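Local coordinates for armadillo repeat protein arm00016 (Synthetic construct, PDB 4D4E) that is a computationally designed armadillo repeat protein, a solenoid of stacked helices intended for modular recognition of peptides, at residues Q88-I93 / N128-K133; A77-A82 / V117-N122; P184-L189 / A221-A226; A161-A166 / A200-A205; A108-I113 / D149-V154. One frame throughout, in Å; residues are numbered along the deposited sequence.

Contact 1. Residues Q88-I93 / N128-K133; sequences QIQKLI and NEQIQK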
# COMPACT_ATOMS: atom_id res chain seq x y z
N GLN A 88 11.62 -0.38 -11.18
CA GLN A 88 11.66 0.87 -10.42
C GLN A 88 11.22 0.64 -9.00
O GLN A 88 11.78 1.26 -8.12
CB GLN A 88 10.85 1.95 -11.10
CG GLN A 88 11.35 2.11 -12.52
CD GLN A 88 10.43 2.92 -13.39
OE1 GLN A 88 9.19 2.78 -13.36
NE2 GLN A 88 11.03 3.78 -14.18
N ILE A 89 10.25 -0.26 -8.77
CA ILE A 89 9.99 -0.64 -7.40
C ILE A 89 11.27 -1.27 -6.80
O ILE A 89 11.63 -1.02 -5.65
CB ILE A 89 8.83 -1.62 -7.31
CG1 ILE A 89 7.51 -0.92 -7.71
CG2 ILE A 89 8.80 -2.23 -5.91
CD1 ILE A 89 6.30 -1.85 -7.80
N GLN A 90 11.95 -2.09 -7.58
CA GLN A 90 13.20 -2.68 -7.14
C GLN A 90 14.26 -1.67 -6.65
O GLN A 90 14.95 -1.86 -5.65
CB GLN A 90 13.77 -3.51 -8.28
CG GLN A 90 13.57 -4.99 -8.03
CD GLN A 90 13.99 -5.36 -6.63
OE1 GLN A 90 15.11 -5.07 -6.22
NE2 GLN A 90 13.08 -5.98 -5.88
N LYS A 91 14.46 -0.66 -7.45
CA LYS A 91 15.29 0.47 -7.07
C LYS A 91 14.92 1.12 -5.75
O LYS A 91 15.80 1.46 -5.03
CB LYS A 91 15.31 1.50 -8.18
CG LYS A 91 16.06 1.02 -9.44
CD LYS A 91 17.55 0.92 -9.19
CE LYS A 91 18.02 -0.47 -9.54
NZ LYS A 91 18.56 -0.50 -10.91
N LEU A 92 13.62 1.30 -5.45
CA LEU A 92 13.22 1.81 -4.12
C LEU A 92 13.60 0.91 -2.97
O LEU A 92 14.02 1.38 -1.91
CB LEU A 92 11.68 2.00 -4.01
CG LEU A 92 11.15 3.30 -4.52
CD1 LEU A 92 9.62 3.13 -4.65
CD2 LEU A 92 11.51 4.51 -3.63
N ILE A 93 13.40 -0.40 -3.17
CA ILE A 93 13.74 -1.38 -2.14
C ILE A 93 15.25 -1.28 -1.92
O ILE A 93 15.70 -1.15 -0.76
CB ILE A 93 13.32 -2.82 -2.57
CG1 ILE A 93 11.75 -2.90 -2.53
CG2 ILE A 93 14.01 -3.86 -1.70
CD1 ILE A 93 11.10 -4.05 -3.26
N ASN A 128 6.18 -10.95 -6.49
CA ASN A 128 6.20 -11.74 -5.25
C ASN A 128 7.42 -11.50 -4.37
O ASN A 128 7.32 -11.57 -3.13
CB ASN A 128 5.94 -13.25 -5.53
CG ASN A 128 4.50 -13.49 -5.97
OD1 ASN A 128 3.71 -12.54 -5.88
ND2 ASN A 128 4.12 -14.72 -6.39
N GLU A 129 8.55 -11.16 -5.00
CA GLU A 129 9.75 -10.89 -4.25
C GLU A 129 9.69 -9.51 -3.60
O GLU A 129 10.26 -9.28 -2.53
CB GLU A 129 10.98 -11.13 -5.12
CG GLU A 129 11.16 -12.64 -5.41
CD GLU A 129 10.93 -13.59 -4.19
OE1 GLU A 129 11.79 -13.66 -3.27
OE2 GLU A 129 9.89 -14.30 -4.16
N GLN A 130 8.94 -8.61 -4.20
CA GLN A 130 8.72 -7.28 -3.61
C GLN A 130 7.70 -7.35 -2.48
O GLN A 130 7.93 -6.79 -1.42
CB GLN A 130 8.44 -6.29 -4.73
CG GLN A 130 9.61 -6.35 -5.73
CD GLN A 130 9.31 -5.64 -7.02
OE1 GLN A 130 8.15 -5.50 -7.40
NE2 GLN A 130 10.35 -5.11 -7.68
N ILE A 131 6.59 -8.08 -2.66
CA ILE A 131 5.72 -8.43 -1.52
C ILE A 131 6.53 -9.03 -0.32
O ILE A 131 6.28 -8.70 0.88
CB ILE A 131 4.64 -9.43 -1.94
CG1 ILE A 131 3.63 -8.75 -2.93
CG2 ILE A 131 3.95 -10.04 -0.68
CD1 ILE A 131 2.69 -9.67 -3.70
N GLN A 132 7.41 -9.97 -0.63
CA GLN A 132 8.24 -10.64 0.37
C GLN A 132 9.10 -9.67 1.19
O GLN A 132 9.16 -9.84 2.40
CB GLN A 132 9.17 -11.65 -0.32
CG GLN A 132 9.91 -12.56 0.64
CD GLN A 132 8.95 -13.29 1.59
OE1 GLN A 132 7.80 -13.63 1.22
NE2 GLN A 132 9.41 -13.52 2.81
N LYS A 133 9.78 -8.73 0.51
CA LYS A 133 10.59 -7.70 1.14
C LYS A 133 9.74 -6.85 2.08
O LYS A 133 10.17 -6.53 3.18
CB LYS A 133 11.31 -6.81 0.10
CG LYS A 133 12.52 -7.47 -0.51
CD LYS A 133 13.45 -8.03 0.55
CE LYS A 133 14.53 -8.87 -0.09
NZ LYS A 133 15.10 -8.08 -1.22

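Contact 2. Residues A77-A82 / V117-N122; sequences AIANIA and VAAIAN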
# COMPACT_ATOMS: atom_id res chain seq x y z
N ALA A 77 5.87 11.38 -2.94
CA ALA A 77 6.75 11.26 -4.12
C ALA A 77 7.17 9.76 -4.31
O ALA A 77 7.04 9.23 -5.42
CB ALA A 77 7.94 12.18 -3.95
N ILE A 78 7.71 9.13 -3.23
CA ILE A 78 7.99 7.69 -3.17
C ILE A 78 6.72 6.88 -3.53
O ILE A 78 6.82 5.89 -4.25
CB ILE A 78 8.55 7.26 -1.78
CG1 ILE A 78 9.92 7.88 -1.46
CG2 ILE A 78 8.50 5.73 -1.57
CD1 ILE A 78 10.32 7.65 -0.02
N ALA A 79 5.52 7.27 -3.05
CA ALA A 79 4.36 6.52 -3.51
C ALA A 79 4.23 6.55 -5.05
O ALA A 79 3.80 5.56 -5.67
CB ALA A 79 3.05 6.99 -2.83
N ASN A 80 4.56 7.70 -5.64
CA ASN A 80 4.43 7.87 -7.07
C ASN A 80 5.50 7.11 -7.84
O ASN A 80 5.19 6.52 -8.88
CB ASN A 80 4.43 9.35 -7.44
CG ASN A 80 3.03 9.95 -7.51
OD1 ASN A 80 2.06 9.27 -7.80
ND2 ASN A 80 2.95 11.27 -7.34
N ILE A 81 6.74 7.08 -7.33
CA ILE A 81 7.84 6.25 -7.90
C ILE A 81 7.45 4.75 -7.89
O ILE A 81 7.63 4.04 -8.88
CB ILE A 81 9.22 6.54 -7.19
CG1 ILE A 81 9.64 7.98 -7.51
CG2 ILE A 81 10.31 5.53 -7.54
CD1 ILE A 81 10.55 8.58 -6.47
N ALA A 82 6.85 4.31 -6.79
CA ALA A 82 6.46 2.94 -6.58
C ALA A 82 5.28 2.48 -7.45
O ALA A 82 5.01 1.28 -7.50
CB ALA A 82 6.13 2.71 -5.13
N VAL A 117 1.01 4.40 3.77
CA VAL A 117 0.19 3.29 3.34
C VAL A 117 0.01 3.25 1.81
O VAL A 117 0.10 2.15 1.21
CB VAL A 117 -1.17 3.19 4.07
CG1 VAL A 117 -1.84 1.89 3.65
CG2 VAL A 117 -0.92 3.07 5.56
N ALA A 118 -0.27 4.39 1.17
CA ALA A 118 -0.33 4.39 -0.32
C ALA A 118 1.00 3.87 -0.95
O ALA A 118 1.00 3.03 -1.93
CB ALA A 118 -0.71 5.77 -0.90
N ALA A 119 2.14 4.32 -0.42
CA ALA A 119 3.43 3.87 -0.98
C ALA A 119 3.59 2.36 -0.87
O ALA A 119 3.99 1.71 -1.82
CB ALA A 119 4.66 4.61 -0.36
N ILE A 120 3.28 1.80 0.28
CA ILE A 120 3.37 0.36 0.53
C ILE A 120 2.37 -0.50 -0.27
O ILE A 120 2.68 -1.66 -0.69
CB ILE A 120 3.14 0.19 2.04
CG1 ILE A 120 4.40 0.68 2.81
CG2 ILE A 120 2.75 -1.27 2.38
CD1 ILE A 120 4.18 0.63 4.33
N ALA A 121 1.17 0.06 -0.50
CA ALA A 121 0.20 -0.53 -1.44
C ALA A 121 0.80 -0.62 -2.84
O ALA A 121 0.66 -1.67 -3.51
CB ALA A 121 -1.16 0.18 -1.47
N ASN A 122 1.46 0.45 -3.28
CA ASN A 122 2.06 0.44 -4.61
C ASN A 122 3.18 -0.56 -4.74
O ASN A 122 3.28 -1.30 -5.78
CB ASN A 122 2.49 1.84 -5.01
CG ASN A 122 1.31 2.76 -5.23
OD1 ASN A 122 0.18 2.29 -5.31
ND2 ASN A 122 1.55 4.04 -5.36
O HOH W 1 3.00 -0.15 -8.00

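Contact 3. Residues P184-L189 / A221-A226; sequences PLVKLL and AGALPA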
# COMPACT_ATOMS: atom_id res chain seq x y z
N PRO A 184 -10.63 -8.66 10.38
CA PRO A 184 -10.74 -7.29 9.93
C PRO A 184 -11.18 -7.14 8.46
O PRO A 184 -11.88 -6.19 8.12
CB PRO A 184 -9.33 -6.72 10.16
CG PRO A 184 -8.80 -7.52 11.31
CD PRO A 184 -9.38 -8.89 11.17
N LEU A 185 -10.79 -8.07 7.60
CA LEU A 185 -11.17 -8.00 6.18
C LEU A 185 -12.67 -8.29 6.02
O LEU A 185 -13.33 -7.67 5.14
CB LEU A 185 -10.35 -8.99 5.37
CG LEU A 185 -9.28 -8.62 4.34
CD1 LEU A 185 -8.75 -7.16 4.25
CD2 LEU A 185 -8.16 -9.68 4.22
N VAL A 186 -13.20 -9.21 6.84
CA VAL A 186 -14.61 -9.60 6.82
C VAL A 186 -15.52 -8.45 7.32
O VAL A 186 -16.58 -8.16 6.75
CB VAL A 186 -14.83 -10.93 7.58
CG1 VAL A 186 -16.28 -11.14 7.89
CG2 VAL A 186 -14.38 -12.11 6.73
N LYS A 187 -15.06 -7.77 8.35
CA LYS A 187 -15.67 -6.54 8.87
C LYS A 187 -15.76 -5.40 7.78
O LYS A 187 -16.80 -4.80 7.57
CB LYS A 187 -14.83 -6.17 10.10
CG LYS A 187 -15.28 -5.05 11.02
CD LYS A 187 -14.88 -3.71 10.44
CE LYS A 187 -14.24 -2.78 11.47
NZ LYS A 187 -15.25 -1.96 12.16
N LEU A 188 -14.66 -5.18 7.04
CA LEU A 188 -14.58 -4.20 5.97
C LEU A 188 -15.53 -4.48 4.81
O LEU A 188 -15.74 -3.60 3.97
CB LEU A 188 -13.14 -4.15 5.43
CG LEU A 188 -12.18 -3.16 6.09
CD1 LEU A 188 -12.77 -2.51 7.34
CD2 LEU A 188 -10.81 -3.78 6.36
N LEU A 189 -16.06 -5.74 4.72
CA LEU A 189 -17.15 -6.09 3.74
C LEU A 189 -18.44 -5.34 4.12
O LEU A 189 -19.42 -5.28 3.32
CB LEU A 189 -17.45 -7.60 3.67
CG LEU A 189 -16.31 -8.54 3.26
CD1 LEU A 189 -16.70 -10.01 3.34
CD2 LEU A 189 -15.84 -8.16 1.89
N ALA A 221 -13.97 -16.96 9.59
CA ALA A 221 -13.94 -15.52 9.89
C ALA A 221 -15.33 -14.92 9.69
O ALA A 221 -15.62 -13.83 10.16
CB ALA A 221 -12.88 -14.82 9.01
N GLY A 222 -16.21 -15.64 9.00
CA GLY A 222 -17.56 -15.12 8.73
C GLY A 222 -17.69 -14.53 7.34
O GLY A 222 -18.61 -13.77 7.10
N ALA A 223 -16.78 -14.87 6.43
CA ALA A 223 -16.81 -14.29 5.10
C ALA A 223 -18.09 -14.59 4.31
O ALA A 223 -18.59 -13.71 3.63
CB ALA A 223 -15.62 -14.67 4.29
N LEU A 224 -18.63 -15.80 4.44
CA LEU A 224 -19.75 -16.21 3.59
C LEU A 224 -21.04 -15.36 3.69
O LEU A 224 -21.56 -14.95 2.64
CB LEU A 224 -20.03 -17.72 3.69
CG LEU A 224 -18.86 -18.70 3.53
CD1 LEU A 224 -19.30 -20.19 3.61
CD2 LEU A 224 -18.04 -18.40 2.25
N PRO A 225 -21.53 -15.07 4.91
CA PRO A 225 -22.73 -14.25 5.02
C PRO A 225 -22.49 -12.82 4.64
O PRO A 225 -23.43 -12.14 4.21
CB PRO A 225 -23.05 -14.27 6.53
CG PRO A 225 -22.41 -15.51 7.03
CD PRO A 225 -21.15 -15.64 6.24
N ALA A 226 -21.23 -12.37 4.80
CA ALA A 226 -20.85 -10.99 4.57
C ALA A 226 -20.76 -10.79 3.09
O ALA A 226 -21.18 -9.75 2.58
CB ALA A 226 -19.57 -10.68 5.31
O HOH W 2 -21.60 -7.55 4.13

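Contact 4. Residues A161-A166 / A200-A205; sequences AIANIA and AVAAIA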
# COMPACT_ATOMS: atom_id res chain seq x y z
N ALA A 161 -3.52 -2.27 0.21
CA ALA A 161 -2.20 -2.93 0.45
C ALA A 161 -2.41 -4.40 0.79
O ALA A 161 -1.68 -5.25 0.32
CB ALA A 161 -1.42 -2.20 1.56
N ILE A 162 -3.37 -4.70 1.66
CA ILE A 162 -3.62 -6.07 2.07
C ILE A 162 -4.12 -6.91 0.87
O ILE A 162 -3.65 -8.02 0.67
CB ILE A 162 -4.66 -6.16 3.20
CG1 ILE A 162 -4.15 -5.50 4.51
CG2 ILE A 162 -5.18 -7.63 3.36
CD1 ILE A 162 -2.86 -6.05 5.10
N ALA A 163 -5.05 -6.36 0.09
CA ALA A 163 -5.49 -6.99 -1.17
C ALA A 163 -4.26 -7.33 -2.07
O ALA A 163 -4.15 -8.48 -2.59
CB ALA A 163 -6.50 -6.10 -1.93
N ASN A 164 -3.38 -6.35 -2.28
CA ASN A 164 -2.19 -6.54 -3.12
C ASN A 164 -1.27 -7.65 -2.58
O ASN A 164 -0.77 -8.47 -3.33
CB ASN A 164 -1.39 -5.26 -3.30
CG ASN A 164 -2.13 -4.22 -4.09
OD1 ASN A 164 -3.16 -4.52 -4.61
ND2 ASN A 164 -1.61 -2.99 -4.16
N ILE A 165 -1.06 -7.67 -1.28
CA ILE A 165 -0.33 -8.77 -0.67
C ILE A 165 -1.02 -10.15 -0.87
O ILE A 165 -0.36 -11.16 -1.24
CB ILE A 165 -0.00 -8.45 0.82
CG1 ILE A 165 1.02 -7.29 0.95
CG2 ILE A 165 0.65 -9.63 1.49
CD1 ILE A 165 0.85 -6.54 2.27
N ALA A 166 -2.36 -10.18 -0.68
CA ALA A 166 -3.16 -11.38 -0.87
C ALA A 166 -3.04 -11.99 -2.29
O ALA A 166 -3.33 -13.20 -2.47
CB ALA A 166 -4.64 -11.07 -0.54
N ALA A 200 -11.63 -5.10 0.04
CA ALA A 200 -11.85 -6.21 0.95
C ALA A 200 -12.33 -7.48 0.21
O ALA A 200 -11.87 -8.60 0.48
CB ALA A 200 -12.84 -5.81 2.08
N VAL A 201 -13.24 -7.28 -0.76
CA VAL A 201 -13.74 -8.39 -1.53
C VAL A 201 -12.58 -8.96 -2.35
O VAL A 201 -12.47 -10.15 -2.54
CB VAL A 201 -14.90 -7.98 -2.47
CG1 VAL A 201 -15.18 -9.08 -3.47
CG2 VAL A 201 -16.20 -7.67 -1.70
N ALA A 202 -11.79 -8.10 -2.95
CA ALA A 202 -10.66 -8.60 -3.78
C ALA A 202 -9.69 -9.45 -2.93
O ALA A 202 -9.30 -10.55 -3.31
CB ALA A 202 -9.90 -7.43 -4.38
N ALA A 203 -9.34 -8.94 -1.75
CA ALA A 203 -8.42 -9.64 -0.84
C ALA A 203 -8.91 -11.05 -0.58
O ALA A 203 -8.19 -12.01 -0.75
CB ALA A 203 -8.35 -8.88 0.47
N ILE A 204 -10.18 -11.14 -0.20
CA ILE A 204 -10.85 -12.33 0.16
C ILE A 204 -10.99 -13.28 -1.03
O ILE A 204 -10.71 -14.46 -0.90
CB ILE A 204 -12.18 -11.99 0.85
CG1 ILE A 204 -11.87 -11.40 2.21
CG2 ILE A 204 -13.12 -13.22 0.94
CD1 ILE A 204 -13.12 -11.09 2.99
N ALA A 205 -11.35 -12.77 -2.20
CA ALA A 205 -11.28 -13.60 -3.41
C ALA A 205 -9.86 -14.21 -3.70
O ALA A 205 -9.73 -15.36 -4.13
CB ALA A 205 -11.78 -12.81 -4.61

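Contact 5. Residues A108-I113 / D149-V154; sequences ASEEVI and DASEEV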
# COMPACT_ATOMS: atom_id res chain seq x y z
N ALA A 108 2.99 10.30 14.07
CA ALA A 108 1.97 11.10 14.75
C ALA A 108 0.99 11.78 13.75
O ALA A 108 -0.06 12.21 14.20
CB ALA A 108 2.59 12.14 15.70
N SER A 109 1.31 11.87 12.44
CA SER A 109 0.44 12.57 11.48
C SER A 109 -0.36 11.61 10.61
O SER A 109 0.23 10.84 9.79
CB SER A 109 1.26 13.53 10.61
OG SER A 109 0.63 13.81 9.37
N GLU A 110 -1.69 11.65 10.74
CA GLU A 110 -2.57 10.85 9.89
C GLU A 110 -2.38 11.02 8.40
O GLU A 110 -2.56 10.08 7.63
CB GLU A 110 -4.05 11.00 10.23
CG GLU A 110 -4.60 9.74 10.91
CD GLU A 110 -6.05 9.86 11.35
OE1 GLU A 110 -6.94 9.78 10.48
OE2 GLU A 110 -6.29 10.05 12.58
N GLU A 111 -2.03 12.24 7.99
CA GLU A 111 -1.72 12.51 6.60
C GLU A 111 -0.42 11.78 6.17
O GLU A 111 -0.33 11.30 5.03
CB GLU A 111 -1.61 14.03 6.47
CG GLU A 111 -2.03 14.62 5.16
CD GLU A 111 -3.43 14.28 4.74
OE1 GLU A 111 -4.37 14.46 5.53
OE2 GLU A 111 -3.60 13.85 3.58
N VAL A 112 0.58 11.69 7.08
CA VAL A 112 1.82 10.95 6.75
C VAL A 112 1.54 9.44 6.61
O VAL A 112 1.99 8.81 5.64
CB VAL A 112 3.02 11.25 7.71
CG1 VAL A 112 4.16 10.26 7.47
CG2 VAL A 112 3.61 12.68 7.57
N ILE A 113 0.73 8.90 7.53
CA ILE A 113 0.36 7.48 7.53
C ILE A 113 -0.44 7.17 6.27
O ILE A 113 -0.20 6.15 5.61
CB ILE A 113 -0.47 7.14 8.79
CG1 ILE A 113 0.38 7.33 10.05
CG2 ILE A 113 -1.07 5.74 8.70
CD1 ILE A 113 -0.35 7.02 11.35
N ASP A 149 -9.14 1.73 11.71
CA ASP A 149 -8.50 3.00 12.06
C ASP A 149 -9.31 4.23 11.71
O ASP A 149 -9.83 4.36 10.59
CB ASP A 149 -7.14 3.10 11.38
CG ASP A 149 -6.16 3.91 12.19
OD1 ASP A 149 -5.81 3.48 13.31
OD2 ASP A 149 -5.73 4.98 11.69
N ALA A 150 -9.35 5.15 12.67
CA ALA A 150 -10.20 6.35 12.64
C ALA A 150 -10.43 6.99 11.25
O ALA A 150 -11.44 7.69 11.08
CB ALA A 150 -9.69 7.39 13.64
N SER A 151 -9.54 6.76 10.28
CA SER A 151 -9.64 7.49 9.02
C SER A 151 -9.97 6.61 7.84
O SER A 151 -9.23 5.67 7.58
CB SER A 151 -8.35 8.27 8.74
OG SER A 151 -8.35 8.72 7.39
N GLU A 152 -11.05 6.94 7.12
CA GLU A 152 -11.48 6.17 5.93
C GLU A 152 -10.32 6.14 4.93
O GLU A 152 -9.97 5.08 4.43
CB GLU A 152 -12.73 6.75 5.22
CG GLU A 152 -13.27 5.94 4.00
CD GLU A 152 -12.67 6.29 2.61
OE1 GLU A 152 -12.33 7.48 2.37
OE2 GLU A 152 -12.51 5.38 1.73
N GLU A 153 -9.74 7.29 4.63
CA GLU A 153 -8.67 7.33 3.65
C GLU A 153 -7.48 6.40 4.05
O GLU A 153 -6.84 5.81 3.16
CB GLU A 153 -8.19 8.77 3.46
CG GLU A 153 -9.31 9.81 3.48
CD GLU A 153 -8.80 11.19 3.08
OE1 GLU A 153 -8.20 11.31 1.98
OE2 GLU A 153 -9.01 12.16 3.86
N VAL A 154 -7.19 6.25 5.36
CA VAL A 154 -6.15 5.32 5.80
C VAL A 154 -6.64 3.87 5.58
O VAL A 154 -5.97 3.11 4.92
CB VAL A 154 -5.72 5.55 7.24
CG1 VAL A 154 -4.75 4.46 7.65
CG2 VAL A 154 -5.11 6.96 7.42

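Contact 1. Residues Q88-I93 / N128-K133
Gln90 and Gln130 mark the nearest pass of two almost parallel helical segments, 88-93 and 128-133, whose axes lie 10.8 Å apart at 25°. With the backbones this far apart, side chains must span the interval, and that of Gln130 does most of the work. Its CG stands anti to the carbonyl carbon (chi1 -56°) and the chain runs on extended, which places the amide between Ile89 and Gln90. CG2 of Ile89 lies 3.6 Å from Gln130 CD, while the CG methylene of Gln90 comes within 3.2 Å of Gln130 NE2. Further along, CD1 of Ile93 packs on the aliphatic stem, 3.7 Å from Gln130 CG, the two side chains meeting at about a right angle. Lys133 adds its own stem, CG being 4.1 Å from Ile93 CG2. The amide of Gln130 is held at both ends: NE2 donates to Asn86 O and OE1 accepts from Asn127 N. A leucine here, lacking the amide, is likely to leave Asn86 O and Asn127 N without these partners. A glutamine bridging in this way between corresponding helices of neighbouring layers illustrates the lateral stacking that builds an armadillo solenoid.

Contact 2. Residues A77-A82 / V117-N122
Asn122 turns its CG anti to the carbonyl carbon (chi1 -68°), and a small second torsion then directs ND2 across to the backbone of Ala79. The resulting hydrogen bond, Asn122 ND2 to Ala79 O, measures 2.7 Å with an N-H...O angle of 152°. The oxygen lies close to the plane of the asparagine amide, but the donor sits above the carbonyl plane, off the lone-pair directions. Around this bond the packing is intimate. Ala79 and Ala119 bring their CA atoms to 3.8 Å, and Ala79 CB rests 3.6 Å from Ala119 CA. One turn further along helix 110-124, Asn122 CB meets Ala82 CB at 3.7 Å, and CG2 of Ile78 brushes Ala119 CB. A water between Ala82 O and Asn122 O appears to donate to both, though its short modelled distances leave the exact geometry doubtful. Replacing Asn122 by alanine would keep the CB packing on Ala82 but is likely to leave Ala79 O without its side-chain donor and the space beside that oxygen less well filled. In natural armadillo repeats an asparagine at the like place commonly grips the backbone of a bound peptide, so this one probably marks the intended binding face. The axes of 77-81 and 117-122 diverge by just 13°; helix 152-166 covers the far side of 117-122, while helices 56-61 and 86-94 pack against 77-82 through Ile78 and Ile81.

Contact 3. Residues P184-L189 / A221-A226
Val186 lays both methyls over one face of the flat peptide group joining Gly222 and Ala223: CG1 stands 3.7 Å from Gly222 C, and CG2 is over the nitrogen side, 3.6 Å from Ala223 CA. The preceding peptide, Ala221 to Gly222, is met obliquely at its oxygen, Ala221 O lying 3.6 Å from Val186 CG1. These peptides form the corner between helices 212-221 and 223-229 of the armadillo fold: Gly222 ends the first in a Schellman motif and serves as N-cap of the second. Its positive phi of 99° would jam any CB against the carbonyl oxygen of Ala221, and that same CB would also lie close to Val186 CG1. With the valine chi1 at 164°, CG1 is spent on the carbonyls, while CG2 is turned to the alanine methyls, lying 3.8 Å from Ala221 CB and 3.7 Å from Ala223 CB. The contact thus illustrates how a branched side chain packs into a helix-to-helix corner in the neighbouring layer. One turn on, Leu189, whose other methyl branch packs on Val201 of helix 194-208, completes the seam by setting its CD1 3.5 Å from the CB of Ala226.

Contact 4. Residues A161-A166 / A200-A205
Ala163 and Ala203 lie at the heart of an alanine seam between helices 152-166 and 194-208, two of the long helices whose side-by-side stacking lines the concave face in armadillo proteins. The two segments run nearly parallel, their axes 8.1 Å apart and inclined at 20°, and the CA atoms of this central pair come within 4.0 Å of each other. Neither methyl points squarely across. Each lies alongside the opposing backbone: Ala203 CB is 3.8 Å from Ala163 CA, and Ala163 CB approaches Ala203 N at 4.0 Å. The CB atoms themselves stand a little further apart, at 4.1 Å. Next to them Ala163 CB also meets Ala202 CB across 4.4 Å, and a bound glycerol, probably left from crystallisation, lies by the methyl of Ala202. Toward the end of the first segment Ala166 does point across, setting its CB 3.7 Å from Ala203 O, so that Ala203 is flanked by residues one helical turn apart. Ile162 contributes only its CG2 methyl, at the edge of the seam; Leu185 of helix 182-187 packs on both Ile162 and Ala203. On the other side of the first segment Asn164 donates through ND2 to Ala121 O, tying it to the preceding long helix. Since the interface itself is made of methyl groups against backbone, its cohesion rests on dispersion and on close fit: the short side chains are what allow the axes to come within 8.1 Å.

Contact 5. Residues A108-I113 / D149-V154
Glu110, Val154 and Ile113 supply most of the buried surface where two helix starts face each other in the armadillo solenoid, those of helices 110-124 and 152-166. The glutamate contributes the largest share. Its chain is extended beyond CG and stretches over to the turn ahead of the second helix, bringing the carboxylate beside Ser151 and Ala150. The modelled approach of one carboxylate oxygen to Ser151 is too close to be trusted, so the exact pose of this group is doubtful. Asp149 is another acidic residue nearby. Both helices begin with a serine N-cap. Ser109 OG accepts from Val112 N at 3.1 Å, whereas the matching bond from Val154 N to Ser151 OG is weak, at 3.4 Å. Each serine is followed by two glutamates, an acidic first turn of the kind that is likely to suit the positive end of a helix dipole. Past these polar groups the contact becomes apolar. The first torsion of Val154 (chi1 175°) sets CG1 opposite the backbone N, where it meets Ile113, and directs CG2 over the backbone of the first turn of helix 110-124, 4.0 Å from Glu110 O. Leu146 of helix 140-146 packs on both Ile113 and Val154. At this junction the two branched chains cross at a slant, Ile113 CG2 standing 4.0 Å from Val154 CG1.

From the N terminus, contact 2 opens first, at 77-82; contact 1 opens before contact 2 has closed and closes after it, so the loops cross. Contact 5 opens before either has closed and crosses both, sharing helix 110-124 with contact 2. Helix 152-166, where contact 5 closes, then opens contact 4. That loop crosses contact 3, the last to close and the furthest toward the C terminus. Contacts 1 and 2 precede contacts 3 and 4 in series, yet the two groups touch: Ala121 of contact 2 packs on Ala161 of contact 4, and Ile131 of contact 1 packs on Ile165. Overlapping loops of similar span thus join successive layers into one superhelix.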